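Local coordinates for thiamine-binding periplasmic protein (Escherichia coli, PDB 2QRY) that binds thiamine, thiamine phosphate and thiamine diphosphate with high affinity in the periplasm and serves the ThiBPQ ABC transporter in thiamine import, at residues L171-K176 with A237-G242; A106-V111 with F268-A273. All coordinates share one frame; numbering follows the deposited sequence.

Contact 1 (L171-K176 with A237-G242); sequences LLWMQK and ANFSEG
W173 reaches out of helix 165-178 with its indole, whose pyrrole side meets the carbonyl of G242 and whose benzene side meets the ring of F239. The polar part is one hydrogen bond: NE1 of W173 gives its N-H to O of G242 at 3.1 Å. The bond is bent, 136° at the hydrogen, and the oxygen sits at the indole edge but tilted out of the ring plane. It pairs the buried indole nitrogen with a main-chain carbonyl. The aromatic part is an offset pair with little overlap. CH2 of W173 lies 3.4 Å from CD2 of F239, yet the two six-membered rings are slid so far apart that they barely overlap: their centroids stand 5.6 Å apart. With CG anti to the backbone N (chi1 -172°), the W173 indole is carried out from the helix toward the turn; the two side chains cross at about a right angle, although their ring planes differ by only 24°. On one face of the F239 ring, A237 O lies 3.9 Å above the plane, toward the rim. The backbone of the loop is folded by a turn closed by the bond from G242 N to F239 O, 3.0 Å. H243 adds a ring against W173 and accepts the N-H of F239 through NE2, while L144 touches both aromatic side chains. The W173 side chain lies about 14 Å from the bound thiamin phosphate. One tryptophan thus ties a helix of this periplasmic solute-binding fold to a type I beta turn, F239 to G242, linking strands 234-236 and 243-252.

Contact 2 (A106-V111 with F268-A273); sequences ADAVNV and FMVSPA
V270 points its side chain from just past the end of helix 259-269 at A108 and V109, dividing its two methyls between them. Its CB comes first, 3.8 Å from O of A108 and 4.0 Å from CG2 of V109, so the branch point already rests on both residues. From there CG1, set anti to the carbonyl carbon of V270 (chi1 -60°), runs to CG2 of V109 at 3.4 Å, closer than carbons usually pack. The other branch, CG2, lies between the backbone N and the carbonyl carbon and meets CB of A108 at 3.5 Å. The two partners are neighbours of different conformation: A108 closes a short 3-10 turn, in which V109 N bonds to A106 O at 2.9 Å, whereas V109 starts the extended run after it. The side chains of V109 and V270 cross at about a right angle.

In the solute-binding fold this joins the loop between helix 90-96 and strand 121-133 to a break between two helices. V270 is the first residue to leave helical angles after helix 259-269, and S271 takes the N-cap position of helix 272-275. The S271 side chain starts away from the loop, and its OG donates to O of F268 at 2.6 Å, approaching 28° off the carbonyl plane; a weak bond from S271 N, 3.2 Å, reaches that same F268 O. V121 of strand 121-133 also touches V270. The V109 side chain also touches V287, and a backbone hydrogen bond links N110 with V287.

The touching residues of contact 1 are all buried, whereas contact 2 is only partly so: V270 is covered, but A108 and V109 keep some exposure. Their chemistry differs accordingly. The indole N-H of contact 1 is paired with a backbone carbonyl beside an aromatic neighbour; contact 2 brings together small aliphatic groups and has no polar bond between its two segments. Contact 1 sets a helix against a turn; contact 2 sets a loop with a 3-10 turn against the break between two helices. Strands 121-133 and 243-252 run near both: the first pairs with A237 and touches V270, and the second follows the turn of contact 1 and touches M269 and V111. The centres are 28 Å apart, and the nearest atoms about 15 Å.

Contact 1 (L171-K176 with A237-G242)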
loop_
_atom_site.group_PDB
_atom_site.type_symbol
_atom_site.label_atom_id
_atom_site.label_comp_id
_atom_site.label_asym_id
_atom_site.label_seq_id
_atom_site.Cartn_x
_atom_site.Cartn_y
_atom_site.Cartn_z
ATOM N N LEU A 171 8.423 -8.413 1.218
ATOM C CA LEU A 171 9.406 -9.166 0.447
ATOM C C LEU A 171 10.653 -8.314 0.231
ATOM O O LEU A 171 11.770 -8.788 0.427
ATOM C CB LEU A 171 8.849 -9.578 -0.922
ATOM C CG LEU A 171 9.864 -10.284 -1.839
ATOM C CD1 LEU A 171 9.830 -11.792 -1.597
ATOM C CD2 LEU A 171 9.540 -9.989 -3.302
ATOM N N LEU A 172 10.460 -7.052 -0.148
ATOM C CA LEU A 172 11.592 -6.165 -0.408
ATOM C C LEU A 172 12.283 -5.733 0.879
ATOM O O LEU A 172 13.505 -5.557 0.916
ATOM C CB LEU A 172 11.125 -4.952 -1.212
ATOM C CG LEU A 172 10.386 -5.351 -2.499
ATOM C CD1 LEU A 172 9.734 -4.134 -3.128
ATOM C CD2 LEU A 172 11.352 -6.025 -3.468
ATOM N N TRP A 173 11.496 -5.585 1.937
ATOM C CA TRP A 173 12.019 -5.191 3.234
ATOM C C TRP A 173 12.993 -6.257 3.714
ATOM O O TRP A 173 14.094 -5.949 4.171
ATOM C CB TRP A 173 10.870 -5.036 4.218
ATOM C CG TRP A 173 11.256 -4.449 5.532
ATOM C CD1 TRP A 173 12.399 -3.758 5.827
ATOM C CD2 TRP A 173 10.440 -4.398 6.710
ATOM N NE1 TRP A 173 12.339 -3.273 7.119
ATOM C CE2 TRP A 173 11.147 -3.652 7.680
ATOM C CE3 TRP A 173 9.175 -4.909 7.039
ATOM C CZ2 TRP A 173 10.629 -3.404 8.956
ATOM C CZ3 TRP A 173 8.662 -4.664 8.310
ATOM C CH2 TRP A 173 9.390 -3.917 9.251
HETATM N N MSE A 174 12.581 -7.514 3.608
HETATM C CA MSE A 174 13.429 -8.631 3.999
HETATM C C MSE A 174 14.692 -8.661 3.124
HETATM O O MSE A 174 15.789 -8.957 3.604
HETATM C CB MSE A 174 12.669 -9.945 3.832
HETATM C CG MSE A 174 11.590 -10.203 4.874
HETATM SE SE MSE A 174 12.331 -10.893 6.526
HETATM C CE MSE A 174 12.508 -12.761 6.024
ATOM N N GLN A 175 14.528 -8.363 1.839
ATOM C CA GLN A 175 15.648 -8.366 0.903
ATOM C C GLN A 175 16.691 -7.312 1.303
ATOM O O GLN A 175 17.899 -7.551 1.227
ATOM C CB GLN A 175 15.145 -8.092 -0.519
ATOM C CG GLN A 175 16.208 -8.257 -1.574
ATOM C CD GLN A 175 16.667 -9.694 -1.714
ATOM O OE1 GLN A 175 17.801 -9.949 -2.099
ATOM N NE2 GLN A 175 15.782 -10.641 -1.420
ATOM N N LYS A 176 16.216 -6.146 1.724
ATOM C CA LYS A 176 17.101 -5.077 2.157
ATOM C C LYS A 176 17.889 -5.544 3.381
ATOM O O LYS A 176 19.098 -5.335 3.476
ATOM C CB LYS A 176 16.288 -3.838 2.548
ATOM C CG LYS A 176 15.794 -2.986 1.396
ATOM C CD LYS A 176 16.936 -2.240 0.734
ATOM C CE LYS A 176 16.415 -1.272 -0.309
ATOM N NZ LYS A 176 17.501 -0.510 -0.973
ATOM N N ALA A 237 5.419 -1.967 15.584
ATOM C CA ALA A 237 6.773 -2.102 16.113
ATOM C C ALA A 237 7.783 -1.354 15.254
ATOM O O ALA A 237 7.852 -1.546 14.041
ATOM C CB ALA A 237 7.146 -3.565 16.214
ATOM N N ASN A 238 8.555 -0.485 15.896
ATOM C CA ASN A 238 9.567 0.314 15.215
ATOM C C ASN A 238 10.874 -0.483 15.191
ATOM O O ASN A 238 11.509 -0.667 16.228
ATOM C CB ASN A 238 9.740 1.645 15.965
ATOM C CG ASN A 238 10.556 2.674 15.183
ATOM O OD1 ASN A 238 10.483 2.759 13.951
ATOM N ND2 ASN A 238 11.316 3.483 15.907
ATOM N N PHE A 239 11.265 -0.968 14.013
ATOM C CA PHE A 239 12.492 -1.756 13.901
ATOM C C PHE A 239 13.747 -0.929 13.616
ATOM O O PHE A 239 13.715 0.044 12.867
ATOM C CB PHE A 239 12.331 -2.854 12.839
ATOM C CG PHE A 239 11.321 -3.914 13.203
ATOM C CD1 PHE A 239 10.867 -4.046 14.518
ATOM C CD2 PHE A 239 10.838 -4.792 12.236
ATOM C CE1 PHE A 239 9.952 -5.030 14.864
ATOM C CE2 PHE A 239 9.915 -5.788 12.576
ATOM C CZ PHE A 239 9.473 -5.905 13.894
ATOM N N SER A 240 14.853 -1.345 14.230
ATOM C CA SER A 240 16.132 -0.657 14.100
ATOM C C SER A 240 16.745 -0.662 12.700
ATOM O O SER A 240 17.586 0.182 12.395
ATOM C CB SER A 240 17.135 -1.228 15.116
ATOM O OG SER A 240 17.355 -2.615 14.931
ATOM N N GLU A 241 16.348 -1.602 11.846
ATOM C CA GLU A 241 16.891 -1.617 10.494
ATOM C C GLU A 241 16.261 -0.485 9.685
ATOM O O GLU A 241 16.796 -0.065 8.658
ATOM C CB GLU A 241 16.607 -2.951 9.789
ATOM C CG GLU A 241 17.225 -4.168 10.455
ATOM C CD GLU A 241 16.228 -4.914 11.319
ATOM O OE1 GLU A 241 15.149 -4.344 11.603
ATOM O OE2 GLU A 241 16.524 -6.061 11.715
ATOM N N GLY A 242 15.133 0.026 10.168
ATOM C CA GLY A 242 14.438 1.074 9.446
ATOM C C GLY A 242 13.268 0.426 8.719
ATOM O O GLY A 242 13.144 -0.800 8.729
#

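Contact 2 (A106-V111 with F268-A273)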
loop_
_atom_site.group_PDB
_atom_site.type_symbol
_atom_site.label_atom_id
_atom_site.label_comp_id
_atom_site.label_asym_id
_atom_site.label_seq_id
_atom_site.Cartn_x
_atom_site.Cartn_y
_atom_site.Cartn_z
ATOM N N ALA A 106 3.642 18.492 -11.231
ATOM C CA ALA A 106 4.426 17.886 -10.157
ATOM C C ALA A 106 4.372 18.672 -8.842
ATOM O O ALA A 106 4.279 18.081 -7.762
ATOM C CB ALA A 106 5.875 17.723 -10.611
ATOM N N ASP A 107 4.426 19.998 -8.937
ATOM C CA ASP A 107 4.399 20.868 -7.761
ATOM C C ASP A 107 3.178 20.645 -6.872
ATOM O O ASP A 107 3.100 21.177 -5.761
ATOM C CB ASP A 107 4.448 22.334 -8.199
ATOM C CG ASP A 107 3.295 22.710 -9.115
ATOM O OD1 ASP A 107 2.141 22.784 -8.638
ATOM O OD2 ASP A 107 3.543 22.923 -10.321
ATOM N N ALA A 108 2.225 19.857 -7.361
ATOM C CA ALA A 108 1.011 19.580 -6.601
ATOM C C ALA A 108 1.209 18.450 -5.590
ATOM O O ALA A 108 0.317 18.160 -4.790
ATOM C CB ALA A 108 -0.127 19.230 -7.558
ATOM N N VAL A 109 2.388 17.832 -5.616
ATOM C CA VAL A 109 2.698 16.712 -4.735
ATOM C C VAL A 109 3.936 16.903 -3.853
ATOM O O VAL A 109 4.936 17.472 -4.286
ATOM C CB VAL A 109 2.863 15.422 -5.575
ATOM C CG1 VAL A 109 3.662 14.386 -4.816
ATOM C CG2 VAL A 109 1.496 14.876 -5.932
ATOM N N ASN A 110 3.852 16.407 -2.618
ATOM C CA ASN A 110 4.942 16.494 -1.648
ATOM C C ASN A 110 5.129 15.137 -0.966
ATOM O O ASN A 110 4.365 14.756 -0.078
ATOM C CB ASN A 110 4.628 17.576 -0.614
ATOM C CG ASN A 110 5.705 17.701 0.438
ATOM O OD1 ASN A 110 6.893 17.587 0.138
ATOM N ND2 ASN A 110 5.299 17.950 1.679
ATOM N N VAL A 111 6.167 14.420 -1.382
ATOM C CA VAL A 111 6.447 13.084 -0.869
ATOM C C VAL A 111 7.901 12.882 -0.442
ATOM O O VAL A 111 8.807 13.485 -1.006
ATOM C CB VAL A 111 6.102 12.026 -1.958
ATOM C CG1 VAL A 111 6.628 10.662 -1.570
ATOM C CG2 VAL A 111 4.609 11.972 -2.167
ATOM N N PHE A 268 -7.410 16.324 -9.425
ATOM C CA PHE A 268 -8.269 16.482 -8.260
ATOM C C PHE A 268 -7.813 15.575 -7.123
ATOM O O PHE A 268 -8.087 15.829 -5.949
ATOM C CB PHE A 268 -9.714 16.166 -8.664
ATOM C CG PHE A 268 -10.596 15.765 -7.523
ATOM C CD1 PHE A 268 -10.733 14.422 -7.176
ATOM C CD2 PHE A 268 -11.283 16.721 -6.787
ATOM C CE1 PHE A 268 -11.545 14.040 -6.110
ATOM C CE2 PHE A 268 -12.099 16.352 -5.717
ATOM C CZ PHE A 268 -12.230 15.010 -5.379
HETATM N N MSE A 269 -7.102 14.519 -7.485
HETATM C CA MSE A 269 -6.609 13.560 -6.515
HETATM C C MSE A 269 -5.558 14.177 -5.593
HETATM O O MSE A 269 -5.599 13.978 -4.380
HETATM C CB MSE A 269 -6.038 12.352 -7.253
HETATM C CG MSE A 269 -5.709 11.176 -6.373
HETATM SE SE MSE A 269 -5.277 9.646 -7.457
HETATM C CE MSE A 269 -3.526 10.191 -8.078
ATOM N N VAL A 270 -4.623 14.927 -6.166
ATOM C CA VAL A 270 -3.581 15.563 -5.371
ATOM C C VAL A 270 -4.062 16.872 -4.744
ATOM O O VAL A 270 -3.255 17.657 -4.237
ATOM C CB VAL A 270 -2.337 15.861 -6.219
ATOM C CG1 VAL A 270 -1.786 14.577 -6.787
ATOM C CG2 VAL A 270 -2.688 16.832 -7.332
ATOM N N SER A 271 -5.372 17.103 -4.774
ATOM C CA SER A 271 -5.929 18.323 -4.208
ATOM C C SER A 271 -6.528 18.038 -2.836
ATOM O O SER A 271 -6.678 16.882 -2.449
ATOM C CB SER A 271 -7.011 18.891 -5.125
ATOM O OG SER A 271 -8.238 18.212 -4.943
ATOM N N PRO A 272 -6.882 19.095 -2.085
ATOM C CA PRO A 272 -7.468 18.988 -0.747
ATOM C C PRO A 272 -8.764 18.189 -0.636
ATOM O O PRO A 272 -8.935 17.410 0.301
ATOM C CB PRO A 272 -7.660 20.448 -0.340
ATOM C CG PRO A 272 -6.505 21.123 -1.011
ATOM C CD PRO A 272 -6.539 20.497 -2.387
ATOM N N ALA A 273 -9.682 18.383 -1.574
ATOM C CA ALA A 273 -10.955 17.664 -1.525
ATOM C C ALA A 273 -10.723 16.154 -1.445
ATOM O O ALA A 273 -11.513 15.417 -0.848
ATOM C CB ALA A 273 -11.792 18.002 -2.752
#